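Local coordinates for lysyl oxidase (Pichia pastoris, PDB 1W7C), which probably oxidises primary amines, including lysine side chains, to aldehydes, using a copper ion and a topaquinone cofactor, at residues A646-H654 against S667-L675. Numbering follows the deposited sequence.
Sequences AWVNLGLHH and STAHASFML. With CU (copper (II) ion), chain C.
His-654 ND1 binds the copper ion at 2.0 Å, sharing it with a water, His-488 and His-490. Its other ring nitrogen, NE2, hydrogen-bonds to Asp-660, so both nitrogens are engaged and the imidazole is fixed in rotation. The strand that ends in this ligand, 646-654, runs nearly antiparallel (158°) over strand 670-675, their axes 6.5 Å apart at closest. Each strand finds antiparallel partners elsewhere, 642-654 with 488-498 and 670-678 with 452-458, and the two meet through side chains, consistent with the β-sandwich of copper amine oxidases. Val-648 sets CG1 over one face of the Phe-673 ring, a CH-pi contact 4.0 Å from the centroid; a β-branched residue suits a strand and offers a compact methyl. Leu-650 CG lies in the plane of this ring at its edge, 4.0 Å from Phe-673 CD2. A chi1 of 62° places the ring between Val-648 and Leu-650. Small Ala-671 lets the chains draw close, its CB 3.8 Å from Leu-650 CB. Leu-650 also branches, CD1 resting on the Ala-671 carbonyl and CD2 on that of Ser-672. Leu-652 is deposited in two conformers; in the one described, CD1 rests against Ala-669 and the side chain nears His-490, so these contacts are less certain. Dispersion forces between interlocking side chains thus hold the strands together, while one of them carries a metal ligand at its end.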
ATOM      1  N   ALA A 646       6.873  15.338 -13.843  1.00 13.29           N
ATOM      2  CA  ALA A 646       6.039  15.271 -12.650  1.00 13.42           C
ATOM      3  C   ALA A 646       6.960  15.241 -11.439  1.00 12.46           C
ATOM      4  O   ALA A 646       7.855  14.460 -11.352  1.00 16.07           O
ATOM      5  CB  ALA A 646       5.139  14.049 -12.665  1.00 14.13           C
ATOM      6  N   TRP A 647       6.669  16.127 -10.501  1.00 13.19           N
ATOM      7  CA  TRP A 647       7.405  16.201  -9.224  1.00 13.24           C
ATOM      8  C   TRP A 647       6.398  15.657  -8.202  1.00 11.17           C
ATOM      9  O   TRP A 647       5.404  16.334  -7.888  1.00 13.77           O
ATOM     10  CB  TRP A 647       7.788  17.676  -8.927  1.00 13.56           C
ATOM     11  CG  TRP A 647       8.577  18.345 -10.018  1.00 13.84           C
ATOM     12  CD1 TRP A 647       8.044  18.984 -11.064  1.00 13.96           C
ATOM     13  CD2 TRP A 647      10.015  18.495 -10.139  1.00 13.52           C
ATOM     14  NE1 TRP A 647       9.038  19.467 -11.878  1.00 15.03           N
ATOM     15  CE2 TRP A 647      10.259  19.186 -11.333  1.00 13.78           C
ATOM     16  CE3 TRP A 647      11.109  18.055  -9.390  1.00 14.34           C
ATOM     17  CZ2 TRP A 647      11.541  19.522 -11.769  1.00 14.60           C
ATOM     18  CZ3 TRP A 647      12.393  18.383  -9.811  1.00 14.02           C
ATOM     19  CH2 TRP A 647      12.605  19.101 -11.012  1.00 14.65           C
ATOM     20  N   VAL A 648       6.656  14.419  -7.753  1.00 12.30           N
ATOM     21  CA  VAL A 648       5.714  13.630  -7.005  1.00 12.22           C
ATOM     22  C   VAL A 648       6.164  13.508  -5.571  1.00 12.76           C
ATOM     23  O   VAL A 648       7.305  13.166  -5.307  1.00 12.86           O
ATOM     24  CB  VAL A 648       5.539  12.218  -7.616  1.00 13.40           C
ATOM     25  CG1 VAL A 648       4.518  11.469  -6.840  1.00 13.19           C
ATOM     26  CG2 VAL A 648       5.163  12.321  -9.091  1.00 15.54           C
ATOM     27  N   ASN A 649       5.278  13.825  -4.625  1.00 12.35           N
ATOM     28  CA  ASN A 649       5.596  13.749  -3.219  1.00 12.60           C
ATOM     29  C   ASN A 649       5.028  12.526  -2.512  1.00 12.02           C
ATOM     30  O   ASN A 649       3.909  12.072  -2.793  1.00 13.05           O
ATOM     31  CB  ASN A 649       5.110  15.002  -2.487  1.00 12.30           C
ATOM     32  CG  ASN A 649       5.796  16.231  -2.974  1.00 13.20           C
ATOM     33  OD1 ASN A 649       6.987  16.186  -3.328  1.00 14.57           O
ATOM     34  ND2 ASN A 649       5.058  17.345  -3.015  1.00 14.01           N
ATOM     35  N   LEU A 650       5.821  12.022  -1.572  1.00 12.30           N
ATOM     36  CA  LEU A 650       5.411  11.010  -0.591  1.00 12.38           C
ATOM     37  C   LEU A 650       5.613  11.594   0.775  1.00 12.14           C
ATOM     38  O   LEU A 650       6.542  12.357   1.007  1.00 14.34           O
ATOM     39  CB  LEU A 650       6.269   9.757  -0.765  1.00 13.33           C
ATOM     40  CG  LEU A 650       6.049   8.946  -2.038  1.00 13.05           C
ATOM     41  CD1 LEU A 650       6.903   7.726  -2.053  1.00 13.55           C
ATOM     42  CD2 LEU A 650       4.590   8.583  -2.206  1.00 13.61           C
ATOM     43  N   GLY A 651       4.807  11.185   1.730  1.00 12.88           N
ATOM     44  CA  GLY A 651       4.931  11.767   3.044  1.00 15.14           C
ATOM     45  C   GLY A 651       4.280  10.970   4.132  1.00 14.16           C
ATOM     46  O   GLY A 651       3.561  10.008   3.862  1.00 14.77           O
ATOM     47  N   LEU A 652       4.521  11.400   5.362  1.00 13.10           N
ATOM     48  CA  LEU A 652       3.952  10.809   6.570  1.00 13.09           C
ATOM     49  C   LEU A 652       3.741  11.914   7.589  1.00 12.66           C
ATOM     50  O   LEU A 652       4.670  12.687   7.862  1.00 14.88           O
ATOM     51  CB  LEU A 652       4.930   9.800   7.182  0.60 23.35           C
ATOM     52  CG  LEU A 652       5.456   8.670   6.282  0.60 19.65           C
ATOM     53  CD1 LEU A 652       6.696   7.981   6.863  0.60 36.71           C
ATOM     54  CD2 LEU A 652       4.407   7.578   5.996  0.60 23.99           C
ATOM     55  N   HIS A 653       2.562  11.966   8.175  1.00 13.66           N
ATOM     56  CA  HIS A 653       2.335  12.752   9.378  1.00 13.20           C
ATOM     57  C   HIS A 653       2.599  11.844  10.572  1.00 14.68           C
ATOM     58  O   HIS A 653       1.794  10.957  10.883  1.00 18.49           O
ATOM     59  CB  HIS A 653       0.895  13.233   9.457  1.00 13.90           C
ATOM     60  CG  HIS A 653       0.404  13.947   8.238  1.00 13.98           C
ATOM     61  ND1 HIS A 653       1.098  14.978   7.642  1.00 14.82           N
ATOM     62  CD2 HIS A 653      -0.699  13.745   7.486  1.00 14.16           C
ATOM     63  CE1 HIS A 653       0.410  15.400   6.594  1.00 15.03           C
ATOM     64  NE2 HIS A 653      -0.671  14.649   6.462  1.00 14.51           N
ATOM     65  N   HIS A 654       3.720  12.037  11.236  1.00 14.60           N
ATOM     66  CA  HIS A 654       4.197  11.108  12.259  1.00 14.25           C
ATOM     67  C   HIS A 654       3.931  11.702  13.634  1.00 14.78           C
ATOM     68  O   HIS A 654       4.485  12.721  14.004  1.00 15.43           O
ATOM     69  CB  HIS A 654       5.670  10.833  12.059  1.00 14.95           C
ATOM     70  CG  HIS A 654       6.181   9.657  12.805  1.00 16.57           C
ATOM     71  ND1 HIS A 654       7.512   9.300  12.780  1.00 17.07           N
ATOM     72  CD2 HIS A 654       5.548   8.671  13.492  1.00 18.10           C
ATOM     73  CE1 HIS A 654       7.689   8.188  13.482  1.00 16.41           C
ATOM     74  NE2 HIS A 654       6.511   7.789  13.929  1.00 18.65           N
ATOM     75  N   SER A 667       7.161  -1.160   8.902  1.00 14.14           N
ATOM     76  CA  SER A 667       5.916  -1.729   8.353  1.00 13.34           C
ATOM     77  C   SER A 667       4.784  -0.706   8.270  1.00 15.80           C
ATOM     78  O   SER A 667       3.996  -0.689   7.293  1.00 18.22           O
ATOM     79  CB  SER A 667       5.493  -2.870   9.238  1.00 16.87           C
ATOM     80  OG  SER A 667       5.452  -2.401  10.563  1.00 17.19           O
ATOM     81  N   THR A 668       4.667   0.174   9.263  1.00 14.29           N
ATOM     82  CA  THR A 668       3.604   1.159   9.315  1.00 14.97           C
ATOM     83  C   THR A 668       4.029   2.584   9.013  1.00 18.31           C
ATOM     84  O   THR A 668       3.211   3.494   9.134  1.00 27.64           O
ATOM     85  CB  THR A 668       2.939   1.094  10.700  1.00 18.56           C
ATOM     86  OG1 THR A 668       3.924   1.105  11.744  1.00 17.43           O
ATOM     87  CG2 THR A 668       2.166  -0.211  10.890  1.00 21.27           C
ATOM     88  N   ALA A 669       5.286   2.781   8.643  1.00 18.02           N
ATOM     89  CA  ALA A 669       5.816   4.084   8.224  1.00 18.24           C
ATOM     90  C   ALA A 669       6.222   3.991   6.756  1.00 17.90           C
ATOM     91  O   ALA A 669       7.391   3.984   6.445  1.00 23.26           O
ATOM     92  CB  ALA A 669       7.019   4.479   9.104  1.00 20.74           C
ATOM     93  N   HIS A 670       5.223   3.896   5.892  1.00 21.80           N
ATOM     94  CA  HIS A 670       5.382   3.509   4.482  1.00 19.80           C
ATOM     95  C   HIS A 670       4.651   4.477   3.581  1.00 14.52           C
ATOM     96  O   HIS A 670       3.552   4.930   3.900  1.00 16.65           O
ATOM     97  CB  HIS A 670       4.700   2.183   4.300  1.00 26.79           C
ATOM     98  CG  HIS A 670       4.782   1.598   2.917  1.00 22.17           C
ATOM     99  ND1 HIS A 670       3.692   1.017   2.314  1.00 31.88           N
ATOM    100  CD2 HIS A 670       5.803   1.488   2.025  1.00 20.57           C
ATOM    101  CE1 HIS A 670       4.026   0.577   1.116  1.00 37.51           C
ATOM    102  NE2 HIS A 670       5.303   0.841   0.916  1.00 23.96           N
ATOM    103  N   ALA A 671       5.275   4.784   2.459  1.00 13.98           N
ATOM    104  CA  ALA A 671       4.652   5.612   1.435  1.00 12.52           C
ATOM    105  C   ALA A 671       5.095   5.099   0.066  1.00 13.28           C
ATOM    106  O   ALA A 671       6.217   4.611  -0.089  1.00 13.42           O
ATOM    107  CB  ALA A 671       5.041   7.052   1.618  1.00 13.66           C
ATOM    108  N   SER A 672       4.196   5.177  -0.929  1.00 12.87           N
ATOM    109  CA  SER A 672       4.563   4.606  -2.243  1.00 12.12           C
ATOM    110  C   SER A 672       3.699   5.254  -3.325  1.00 13.66           C
ATOM    111  O   SER A 672       2.601   5.772  -3.070  1.00 12.83           O
ATOM    112  CB  SER A 672       4.364   3.091  -2.299  1.00 13.57           C
ATOM    113  OG  SER A 672       2.972   2.754  -2.211  1.00 16.17           O
ATOM    114  N   PHE A 673       4.190   5.191  -4.561  1.00 12.79           N
ATOM    115  CA  PHE A 673       3.348   5.471  -5.725  1.00 12.86           C
ATOM    116  C   PHE A 673       3.772   4.496  -6.838  1.00 11.99           C
ATOM    117  O   PHE A 673       4.864   3.916  -6.804  1.00 13.15           O
ATOM    118  CB  PHE A 673       3.413   6.908  -6.249  1.00 13.19           C
ATOM    119  CG  PHE A 673       4.783   7.345  -6.746  1.00 12.32           C
ATOM    120  CD1 PHE A 673       5.153   7.206  -8.078  1.00 13.42           C
ATOM    121  CD2 PHE A 673       5.663   7.964  -5.888  1.00 13.64           C
ATOM    122  CE1 PHE A 673       6.382   7.647  -8.525  1.00 14.85           C
ATOM    123  CE2 PHE A 673       6.884   8.424  -6.328  1.00 14.51           C
ATOM    124  CZ  PHE A 673       7.249   8.271  -7.665  1.00 14.21           C
ATOM    125  N   MET A 674       2.869   4.301  -7.797  1.00 13.11           N
ATOM    126  CA  MET A 674       3.134   3.438  -8.941  1.00 12.38           C
ATOM    127  C   MET A 674       3.014   4.266 -10.244  1.00 13.37           C
ATOM    128  O   MET A 674       2.259   5.205 -10.343  1.00 12.71           O
ATOM    129  CB  MET A 674       2.163   2.257  -9.023  1.00 13.63           C
ATOM    130  CG  MET A 674       2.537   1.081  -8.163  1.00 16.16           C
ATOM    131  SD  MET A 674       1.331  -0.217  -8.255  1.00 19.38           S
ATOM    132  CE  MET A 674       2.198  -1.507  -7.750  1.00 22.90           C
ATOM    133  N   LEU A 675       3.794   3.785 -11.224  1.00 12.77           N
ATOM    134  CA  LEU A 675       3.707   4.230 -12.602  1.00 13.25           C
ATOM    135  C   LEU A 675       3.301   2.985 -13.377  1.00 12.42           C
ATOM    136  O   LEU A 675       4.065   2.035 -13.492  1.00 13.40           O
ATOM    137  CB  LEU A 675       5.076   4.725 -13.090  1.00 12.72           C
ATOM    138  CG  LEU A 675       5.695   5.839 -12.229  1.00 13.46           C
ATOM    139  CD1 LEU A 675       7.035   6.222 -12.818  1.00 15.84           C
ATOM    140  CD2 LEU A 675       4.791   7.052 -12.072  1.00 13.46           C
TER
HETATM  141 CU    CU C 801       9.012  10.330  11.903  1.00 20.69          CU
HETATM  142  O   HOH W   1      10.951   9.888  12.860  1.00 33.71           O